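Long-range contact in translation initiation factor eIF-2B (Pyrococcus horikoshii, PDB 1VB5), which probably serves as a regulatory subunit of archaeal initiation factor 2B and is thought to promote exchange of GDP for GTP on initiation factor 2: residues 180-194 / 215-229. Numbering follows the deposited sequence.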
ATOM      1  N   ILE B 180      14.042  12.302  -1.782  1.00 16.47           N
ATOM      2  CA  ILE B 180      13.000  13.280  -1.508  1.00 16.83           C
ATOM      3  C   ILE B 180      11.655  12.770  -2.005  1.00 18.67           C
ATOM      4  O   ILE B 180      11.580  12.049  -2.996  1.00 22.07           O
ATOM      5  CB  ILE B 180      13.323  14.643  -2.179  1.00 17.46           C
ATOM      6  CG1 ILE B 180      12.253  15.673  -1.824  1.00 17.38           C
ATOM      7  CG2 ILE B 180      13.409  14.480  -3.687  1.00 17.33           C
ATOM      8  CD1 ILE B 180      12.617  17.100  -2.247  1.00 15.34           C
ATOM      9  N   ALA B 181      10.596  13.139  -1.296  1.00 18.61           N
ATOM     10  CA  ALA B 181       9.250  12.729  -1.652  1.00 14.48           C
ATOM     11  C   ALA B 181       8.425  13.975  -1.966  1.00 20.68           C
ATOM     12  O   ALA B 181       8.520  14.988  -1.267  1.00 15.71           O
ATOM     13  CB  ALA B 181       8.617  11.955  -0.495  1.00 14.79           C
ATOM     14  N   ILE B 182       7.626  13.892  -3.026  1.00 16.05           N
ATOM     15  CA  ILE B 182       6.776  14.993  -3.442  1.00 13.81           C
ATOM     16  C   ILE B 182       5.422  14.444  -3.863  1.00 15.73           C
ATOM     17  O   ILE B 182       5.325  13.709  -4.843  1.00 22.39           O
ATOM     18  CB  ILE B 182       7.384  15.766  -4.643  1.00 16.18           C
ATOM     19  CG1 ILE B 182       8.742  16.355  -4.260  1.00 20.49           C
ATOM     20  CG2 ILE B 182       6.444  16.887  -5.075  1.00 21.93           C
ATOM     21  CD1 ILE B 182       9.423  17.131  -5.384  1.00 19.56           C
ATOM     22  N   VAL B 183       4.380  14.788  -3.113  1.00 17.04           N
ATOM     23  CA  VAL B 183       3.035  14.340  -3.437  1.00 14.46           C
ATOM     24  C   VAL B 183       2.122  15.553  -3.560  1.00 19.68           C
ATOM     25  O   VAL B 183       2.476  16.659  -3.138  1.00 18.41           O
ATOM     26  CB  VAL B 183       2.468  13.395  -2.348  1.00 19.41           C
ATOM     27  CG1 VAL B 183       3.389  12.180  -2.180  1.00 21.34           C
ATOM     28  CG2 VAL B 183       2.318  14.136  -1.025  1.00 14.36           C
ATOM     29  N   GLY B 184       0.955  15.349  -4.156  1.00 19.46           N
ATOM     30  CA  GLY B 184       0.008  16.435  -4.309  1.00 18.98           C
ATOM     31  C   GLY B 184      -0.903  16.482  -3.098  1.00 20.35           C
ATOM     32  O   GLY B 184      -0.558  15.960  -2.034  1.00 23.03           O
ATOM     33  N   ALA B 185      -2.067  17.099  -3.261  1.00 19.22           N
ATOM     34  CA  ALA B 185      -3.033  17.209  -2.182  1.00 15.23           C
ATOM     35  C   ALA B 185      -4.403  17.585  -2.725  1.00 19.70           C
ATOM     36  O   ALA B 185      -4.514  18.368  -3.674  1.00 26.50           O
ATOM     37  CB  ALA B 185      -2.578  18.252  -1.178  1.00 17.62           C
ATOM     38  N   ASP B 186      -5.439  17.015  -2.122  1.00 14.70           N
ATOM     39  CA  ASP B 186      -6.811  17.303  -2.505  1.00 19.96           C
ATOM     40  C   ASP B 186      -7.327  18.390  -1.567  1.00 17.72           C
ATOM     41  O   ASP B 186      -8.274  19.099  -1.882  1.00 20.88           O
ATOM     42  CB  ASP B 186      -7.667  16.039  -2.383  1.00 18.38           C
ATOM     43  CG  ASP B 186      -7.257  14.971  -3.375  1.00 29.88           C
ATOM     44  OD1 ASP B 186      -7.608  15.093  -4.571  1.00 34.50           O
ATOM     45  OD2 ASP B 186      -6.566  14.015  -2.968  1.00 30.27           O
ATOM     46  N   MET B 187      -6.681  18.521  -0.414  1.00 21.15           N
ATOM     47  CA  MET B 187      -7.075  19.526   0.567  1.00 20.30           C
ATOM     48  C   MET B 187      -6.048  19.702   1.678  1.00 22.13           C
ATOM     49  O   MET B 187      -5.419  18.735   2.121  1.00 23.25           O
ATOM     50  CB  MET B 187      -8.417  19.150   1.210  1.00 20.01           C
ATOM     51  CG  MET B 187      -8.858  20.122   2.295  1.00 18.64           C
ATOM     52  SD  MET B 187     -10.294  19.615   3.260  1.00 25.00           S
ATOM     53  CE  MET B 187     -11.508  19.291   1.969  1.00 23.17           C
ATOM     54  N   ILE B 188      -5.866  20.947   2.105  1.00 20.70           N
ATOM     55  CA  ILE B 188      -4.982  21.257   3.217  1.00 16.45           C
ATOM     56  C   ILE B 188      -6.000  21.775   4.230  1.00 21.89           C
ATOM     57  O   ILE B 188      -6.600  22.835   4.024  1.00 23.84           O
ATOM     58  CB  ILE B 188      -3.972  22.387   2.899  1.00 17.21           C
ATOM     59  CG1 ILE B 188      -3.066  21.998   1.721  1.00 18.69           C
ATOM     60  CG2 ILE B 188      -3.146  22.693   4.142  1.00 17.95           C
ATOM     61  CD1 ILE B 188      -2.235  20.735   1.936  1.00 16.09           C
ATOM     62  N   THR B 189      -6.224  21.019   5.301  1.00 17.54           N
ATOM     63  CA  THR B 189      -7.200  21.418   6.306  1.00 17.55           C
ATOM     64  C   THR B 189      -6.797  22.705   7.007  1.00 17.96           C
ATOM     65  O   THR B 189      -5.678  23.194   6.850  1.00 19.03           O
ATOM     66  CB  THR B 189      -7.410  20.313   7.369  1.00 17.01           C
ATOM     67  OG1 THR B 189      -6.191  20.093   8.089  1.00 19.90           O
ATOM     68  CG2 THR B 189      -7.832  19.014   6.705  1.00 19.31           C
ATOM     69  N   LYS B 190      -7.727  23.250   7.782  1.00 22.90           N
ATOM     70  CA  LYS B 190      -7.490  24.480   8.519  1.00 20.87           C
ATOM     71  C   LYS B 190      -6.349  24.315   9.522  1.00 16.97           C
ATOM     72  O   LYS B 190      -5.590  25.252   9.758  1.00 15.75           O
ATOM     73  CB  LYS B 190      -8.764  24.899   9.259  1.00 26.62           C
ATOM     74  CG  LYS B 190      -8.649  26.243   9.944  1.00 31.49           C
ATOM     75  CD  LYS B 190      -9.873  26.566  10.775  1.00 39.80           C
ATOM     76  CE  LYS B 190      -9.699  27.907  11.479  1.00 45.52           C
ATOM     77  NZ  LYS B 190     -10.855  28.228  12.368  1.00 58.80           N
ATOM     78  N   ASP B 191      -6.228  23.129  10.117  1.00 15.94           N
ATOM     79  CA  ASP B 191      -5.165  22.899  11.091  1.00 18.90           C
ATOM     80  C   ASP B 191      -3.852  22.366  10.499  1.00 20.94           C
ATOM     81  O   ASP B 191      -2.965  21.919  11.223  1.00 19.58           O
ATOM     82  CB  ASP B 191      -5.669  22.001  12.245  1.00 24.23           C
ATOM     83  CG  ASP B 191      -6.423  20.761  11.763  1.00 24.71           C
ATOM     84  OD1 ASP B 191      -6.770  20.675  10.566  1.00 26.36           O
ATOM     85  OD2 ASP B 191      -6.681  19.868  12.604  1.00 28.45           O
ATOM     86  N   GLY B 192      -3.729  22.423   9.174  1.00 22.56           N
ATOM     87  CA  GLY B 192      -2.491  22.008   8.533  1.00 19.87           C
ATOM     88  C   GLY B 192      -2.282  20.559   8.137  1.00 18.42           C
ATOM     89  O   GLY B 192      -1.165  20.177   7.787  1.00 19.18           O
ATOM     90  N   TYR B 193      -3.332  19.751   8.192  1.00 16.45           N
ATOM     91  CA  TYR B 193      -3.221  18.351   7.811  1.00 16.84           C
ATOM     92  C   TYR B 193      -3.454  18.251   6.312  1.00 18.75           C
ATOM     93  O   TYR B 193      -4.114  19.112   5.713  1.00 15.59           O
ATOM     94  CB  TYR B 193      -4.242  17.505   8.579  1.00 13.74           C
ATOM     95  CG  TYR B 193      -3.879  17.300  10.037  1.00 16.83           C
ATOM     96  CD1 TYR B 193      -3.588  18.386  10.862  1.00 24.08           C
ATOM     97  CD2 TYR B 193      -3.823  16.019  10.592  1.00 19.08           C
ATOM     98  CE1 TYR B 193      -3.245  18.206  12.207  1.00 28.70           C
ATOM     99  CE2 TYR B 193      -3.478  15.826  11.941  1.00 20.26           C
ATOM    100  CZ  TYR B 193      -3.189  16.925  12.738  1.00 25.05           C
ATOM    101  OH  TYR B 193      -2.832  16.755  14.058  1.00 30.26           O
ATOM    102  N   VAL B 194      -2.904  17.206   5.704  1.00 17.33           N
ATOM    103  CA  VAL B 194      -3.020  17.015   4.266  1.00 15.15           C
ATOM    104  C   VAL B 194      -3.918  15.851   3.886  1.00 17.18           C
ATOM    105  O   VAL B 194      -3.694  14.715   4.306  1.00 19.92           O
ATOM    106  CB  VAL B 194      -1.631  16.780   3.631  1.00 18.24           C
ATOM    107  CG1 VAL B 194      -1.763  16.634   2.113  1.00 15.94           C
ATOM    108  CG2 VAL B 194      -0.699  17.921   3.987  1.00 11.41           C
ATOM    109  N   TYR B 215       7.603  16.500   0.924  1.00 21.77           N
ATOM    110  CA  TYR B 215       6.956  17.752   0.534  1.00 16.61           C
ATOM    111  C   TYR B 215       5.606  17.533  -0.119  1.00 14.86           C
ATOM    112  O   TYR B 215       5.392  16.550  -0.835  1.00 14.65           O
ATOM    113  CB  TYR B 215       7.842  18.554  -0.424  1.00 15.24           C
ATOM    114  CG  TYR B 215       9.037  19.211   0.232  1.00 13.10           C
ATOM    115  CD1 TYR B 215      10.213  18.491   0.482  1.00 14.38           C
ATOM    116  CD2 TYR B 215       8.991  20.555   0.605  1.00 13.02           C
ATOM    117  CE1 TYR B 215      11.315  19.108   1.087  1.00 13.16           C
ATOM    118  CE2 TYR B 215      10.079  21.175   1.211  1.00  9.59           C
ATOM    119  CZ  TYR B 215      11.236  20.454   1.445  1.00 14.90           C
ATOM    120  OH  TYR B 215      12.325  21.098   2.002  1.00 20.76           O
ATOM    121  N   VAL B 216       4.701  18.470   0.130  1.00 13.44           N
ATOM    122  CA  VAL B 216       3.361  18.420  -0.426  1.00 17.98           C
ATOM    123  C   VAL B 216       3.177  19.615  -1.357  1.00 20.84           C
ATOM    124  O   VAL B 216       3.496  20.743  -0.991  1.00 19.22           O
ATOM    125  CB  VAL B 216       2.301  18.486   0.692  1.00 21.71           C
ATOM    126  CG1 VAL B 216       0.898  18.563   0.083  1.00 23.76           C
ATOM    127  CG2 VAL B 216       2.435  17.271   1.597  1.00 14.15           C
ATOM    128  N   ALA B 217       2.685  19.361  -2.563  1.00 21.29           N
ATOM    129  CA  ALA B 217       2.460  20.432  -3.529  1.00 18.99           C
ATOM    130  C   ALA B 217       0.976  20.758  -3.550  1.00 19.13           C
ATOM    131  O   ALA B 217       0.156  19.920  -3.931  1.00 16.72           O
ATOM    132  CB  ALA B 217       2.918  19.993  -4.917  1.00 19.81           C
ATOM    133  N   ALA B 218       0.626  21.971  -3.138  1.00 15.32           N
ATOM    134  CA  ALA B 218      -0.775  22.367  -3.119  1.00 17.38           C
ATOM    135  C   ALA B 218      -0.971  23.852  -3.385  1.00 16.68           C
ATOM    136  O   ALA B 218      -0.474  24.692  -2.641  1.00 17.50           O
ATOM    137  CB  ALA B 218      -1.396  22.003  -1.778  1.00 17.97           C
ATOM    138  N   GLU B 219      -1.693  24.176  -4.454  1.00 19.38           N
ATOM    139  CA  GLU B 219      -1.956  25.573  -4.758  1.00 21.22           C
ATOM    140  C   GLU B 219      -2.857  26.101  -3.647  1.00 24.56           C
ATOM    141  O   GLU B 219      -3.566  25.335  -2.990  1.00 22.22           O
ATOM    142  CB  GLU B 219      -2.661  25.731  -6.113  1.00 18.63           C
ATOM    143  CG  GLU B 219      -1.798  25.367  -7.310  1.00 20.92           C
ATOM    144  CD  GLU B 219      -1.889  23.895  -7.685  1.00 29.17           C
ATOM    145  OE1 GLU B 219      -2.291  23.079  -6.831  1.00 25.75           O
ATOM    146  OE2 GLU B 219      -1.547  23.552  -8.839  1.00 28.98           O
ATOM    147  N   THR B 220      -2.817  27.412  -3.447  1.00 20.65           N
ATOM    148  CA  THR B 220      -3.615  28.069  -2.424  1.00 24.55           C
ATOM    149  C   THR B 220      -5.117  27.771  -2.483  1.00 20.87           C
ATOM    150  O   THR B 220      -5.788  27.753  -1.451  1.00 19.21           O
ATOM    151  CB  THR B 220      -3.367  29.596  -2.488  1.00 28.81           C
ATOM    152  OG1 THR B 220      -2.146  29.895  -1.798  1.00 35.20           O
ATOM    153  CG2 THR B 220      -4.511  30.368  -1.873  1.00 41.54           C
ATOM    154  N   TYR B 221      -5.655  27.530  -3.675  1.00 22.73           N
ATOM    155  CA  TYR B 221      -7.082  27.249  -3.774  1.00 22.73           C
ATOM    156  C   TYR B 221      -7.408  25.836  -3.285  1.00 23.31           C
ATOM    157  O   TYR B 221      -8.554  25.398  -3.346  1.00 17.13           O
ATOM    158  CB  TYR B 221      -7.593  27.484  -5.209  1.00 21.63           C
ATOM    159  CG  TYR B 221      -7.042  26.553  -6.266  1.00 26.97           C
ATOM    160  CD1 TYR B 221      -7.518  25.246  -6.393  1.00 27.21           C
ATOM    161  CD2 TYR B 221      -6.031  26.971  -7.129  1.00 25.13           C
ATOM    162  CE1 TYR B 221      -6.999  24.379  -7.349  1.00 28.59           C
ATOM    163  CE2 TYR B 221      -5.502  26.110  -8.089  1.00 27.08           C
ATOM    164  CZ  TYR B 221      -5.990  24.817  -8.190  1.00 26.00           C
ATOM    165  OH  TYR B 221      -5.454  23.954  -9.123  1.00 42.54           O
ATOM    166  N   LYS B 222      -6.394  25.132  -2.785  1.00 19.31           N
ATOM    167  CA  LYS B 222      -6.601  23.784  -2.255  1.00 23.52           C
ATOM    168  C   LYS B 222      -6.600  23.814  -0.729  1.00 21.50           C
ATOM    169  O   LYS B 222      -6.780  22.787  -0.072  1.00 23.63           O
ATOM    170  CB  LYS B 222      -5.527  22.824  -2.777  1.00 20.68           C
ATOM    171  CG  LYS B 222      -5.697  22.510  -4.255  1.00 26.44           C
ATOM    172  CD  LYS B 222      -4.600  21.609  -4.789  1.00 30.58           C
ATOM    173  CE  LYS B 222      -4.962  21.087  -6.175  1.00 30.61           C
ATOM    174  NZ  LYS B 222      -3.917  20.174  -6.708  1.00 35.94           N
ATOM    175  N   PHE B 223      -6.390  25.004  -0.170  1.00 18.08           N
ATOM    176  CA  PHE B 223      -6.401  25.186   1.279  1.00 20.87           C
ATOM    177  C   PHE B 223      -7.848  25.455   1.690  1.00 23.12           C
ATOM    178  O   PHE B 223      -8.479  26.376   1.167  1.00 23.06           O
ATOM    179  CB  PHE B 223      -5.536  26.389   1.687  1.00 20.92           C
ATOM    180  CG  PHE B 223      -4.051  26.129   1.649  1.00 16.61           C
ATOM    181  CD1 PHE B 223      -3.431  25.706   0.481  1.00 15.37           C
ATOM    182  CD2 PHE B 223      -3.270  26.340   2.784  1.00 20.43           C
ATOM    183  CE1 PHE B 223      -2.046  25.499   0.435  1.00 12.20           C
ATOM    184  CE2 PHE B 223      -1.889  26.137   2.751  1.00 23.22           C
ATOM    185  CZ  PHE B 223      -1.276  25.715   1.569  1.00 18.12           C
ATOM    186  N   HIS B 224      -8.387  24.648   2.602  1.00 19.67           N
ATOM    187  CA  HIS B 224      -9.759  24.861   3.053  1.00 18.23           C
ATOM    188  C   HIS B 224      -9.660  25.812   4.245  1.00 26.94           C
ATOM    189  O   HIS B 224      -8.875  25.589   5.173  1.00 23.48           O
ATOM    190  CB  HIS B 224     -10.406  23.542   3.466  1.00 21.53           C
ATOM    191  CG  HIS B 224     -11.894  23.622   3.605  1.00 17.42           C
ATOM    192  ND1 HIS B 224     -12.759  22.993   2.734  1.00 21.23           N
ATOM    193  CD2 HIS B 224     -12.669  24.263   4.508  1.00 14.90           C
ATOM    194  CE1 HIS B 224     -14.004  23.242   3.097  1.00 14.35           C
ATOM    195  NE2 HIS B 224     -13.977  24.011   4.171  1.00 22.28           N
ATOM    196  N   PRO B 225     -10.458  26.889   4.236  1.00 23.93           N
ATOM    197  CA  PRO B 225     -10.439  27.881   5.313  1.00 26.15           C
ATOM    198  C   PRO B 225     -11.084  27.562   6.654  1.00 23.71           C
ATOM    199  O   PRO B 225     -10.772  28.213   7.649  1.00 29.09           O
ATOM    200  CB  PRO B 225     -11.086  29.096   4.654  1.00 27.62           C
ATOM    201  CG  PRO B 225     -12.128  28.460   3.789  1.00 26.89           C
ATOM    202  CD  PRO B 225     -11.376  27.301   3.157  1.00 28.55           C
ATOM    203  N   THR B 226     -11.963  26.569   6.706  1.00 21.88           N
ATOM    204  CA  THR B 226     -12.641  26.273   7.964  1.00 25.31           C
ATOM    205  C   THR B 226     -12.656  24.822   8.431  1.00 23.63           C
ATOM    206  O   THR B 226     -12.828  24.557   9.617  1.00 30.97           O
ATOM    207  CB  THR B 226     -14.103  26.733   7.887  1.00 27.22           C
ATOM    208  OG1 THR B 226     -14.776  25.986   6.866  1.00 21.07           O
ATOM    209  CG2 THR B 226     -14.176  28.214   7.541  1.00 25.06           C
ATOM    210  N   LEU B 227     -12.492  23.885   7.505  1.00 22.53           N
ATOM    211  CA  LEU B 227     -12.542  22.467   7.842  1.00 28.26           C
ATOM    212  C   LEU B 227     -11.282  21.950   8.542  1.00 25.79           C
ATOM    213  O   LEU B 227     -10.172  22.098   8.029  1.00 25.46           O
ATOM    214  CB  LEU B 227     -12.808  21.659   6.568  1.00 30.21           C
ATOM    215  CG  LEU B 227     -13.228  20.194   6.675  1.00 27.08           C
ATOM    216  CD1 LEU B 227     -14.529  20.064   7.457  1.00 28.03           C
ATOM    217  CD2 LEU B 227     -13.401  19.645   5.273  1.00 28.26           C
ATOM    218  N   LYS B 228     -11.467  21.356   9.721  1.00 26.17           N
ATOM    219  CA  LYS B 228     -10.363  20.793  10.502  1.00 26.08           C
ATOM    220  C   LYS B 228     -10.213  19.308  10.163  1.00 22.41           C
ATOM    221  O   LYS B 228     -11.163  18.670   9.719  1.00 19.96           O
ATOM    222  CB  LYS B 228     -10.627  20.952  12.006  1.00 36.98           C
ATOM    223  CG  LYS B 228     -10.525  22.385  12.544  1.00 46.00           C
ATOM    224  CD  LYS B 228      -9.080  22.893  12.515  1.00 57.21           C
ATOM    225  CE  LYS B 228      -8.897  24.181  13.326  1.00 54.82           C
ATOM    226  NZ  LYS B 228      -7.477  24.664  13.333  1.00 27.75           N
ATOM    227  N   SER B 229      -9.017  18.766  10.376  1.00 23.87           N
ATOM    228  CA  SER B 229      -8.731  17.366  10.075  1.00 24.64           C
ATOM    229  C   SER B 229      -9.771  16.386  10.607  1.00 25.07           C
ATOM    230  O   SER B 229     -10.235  15.505   9.879  1.00 25.22           O
ATOM    231  CB  SER B 229      -7.352  16.991  10.625  1.00 26.24           C
ATOM    232  OG  SER B 229      -7.264  17.276  12.011  1.00 22.66           O
TER
HETATM  233  O   HOH W   1      -6.281  25.530   5.157  1.00 16.09           O
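Ala181 O takes the amide of Tyr215, and Val183 pairs through both N and O with Tyr215 O and Ala217 N, which makes strands 180-183 and 214-217 parallel neighbours in the Rossmann-like sheet of the eIF-2B alpha/beta/delta family. The pair illustrates how the segments that follow two adjacent parallel strands can stay paired beyond the sheet: the pairing resumes, offset by two residues, where Ile188 lies beside Phe223, with Ile188 N bound to Lys222 O and His224 N to Ile188 O.

Ile188 packs between the two segments, against Phe223 and Ala218. Its CB stands 3.9 Å from CG of Phe223; CG1 lies over the face of that ring, 4.0 Å from the centroid, and also touches Ala218 CB. With CG1 beside the backbone N (chi1 -60°), the other branch, CG2, settles near CD2 and CE2 of the same ring, while CD1, at the tip, lies 4.0 Å from Ala218 CB and also approaches Val216 CG1. Val216 CG1 packs against Ala185 CB and Val194 CG1.

Farther on, the type I turn Thr189-Gly192 is tied to the end of segment 215-229. Lys190 N gives a nearly straight bond to Leu227 O (2.7 Å, 177°). Ser229 CB covers one face of Tyr193, whose ring meets Trp256 nearly at right angles. The Asp191 carboxylate receives Ser229 twice: OD2 takes OG at 2.7 Å, and OD1 takes N at 3.0 Å on its syn side, while Thr189 OG1 donates to OD1 at 2.6 Å from the opposite face of the carboxylate plane.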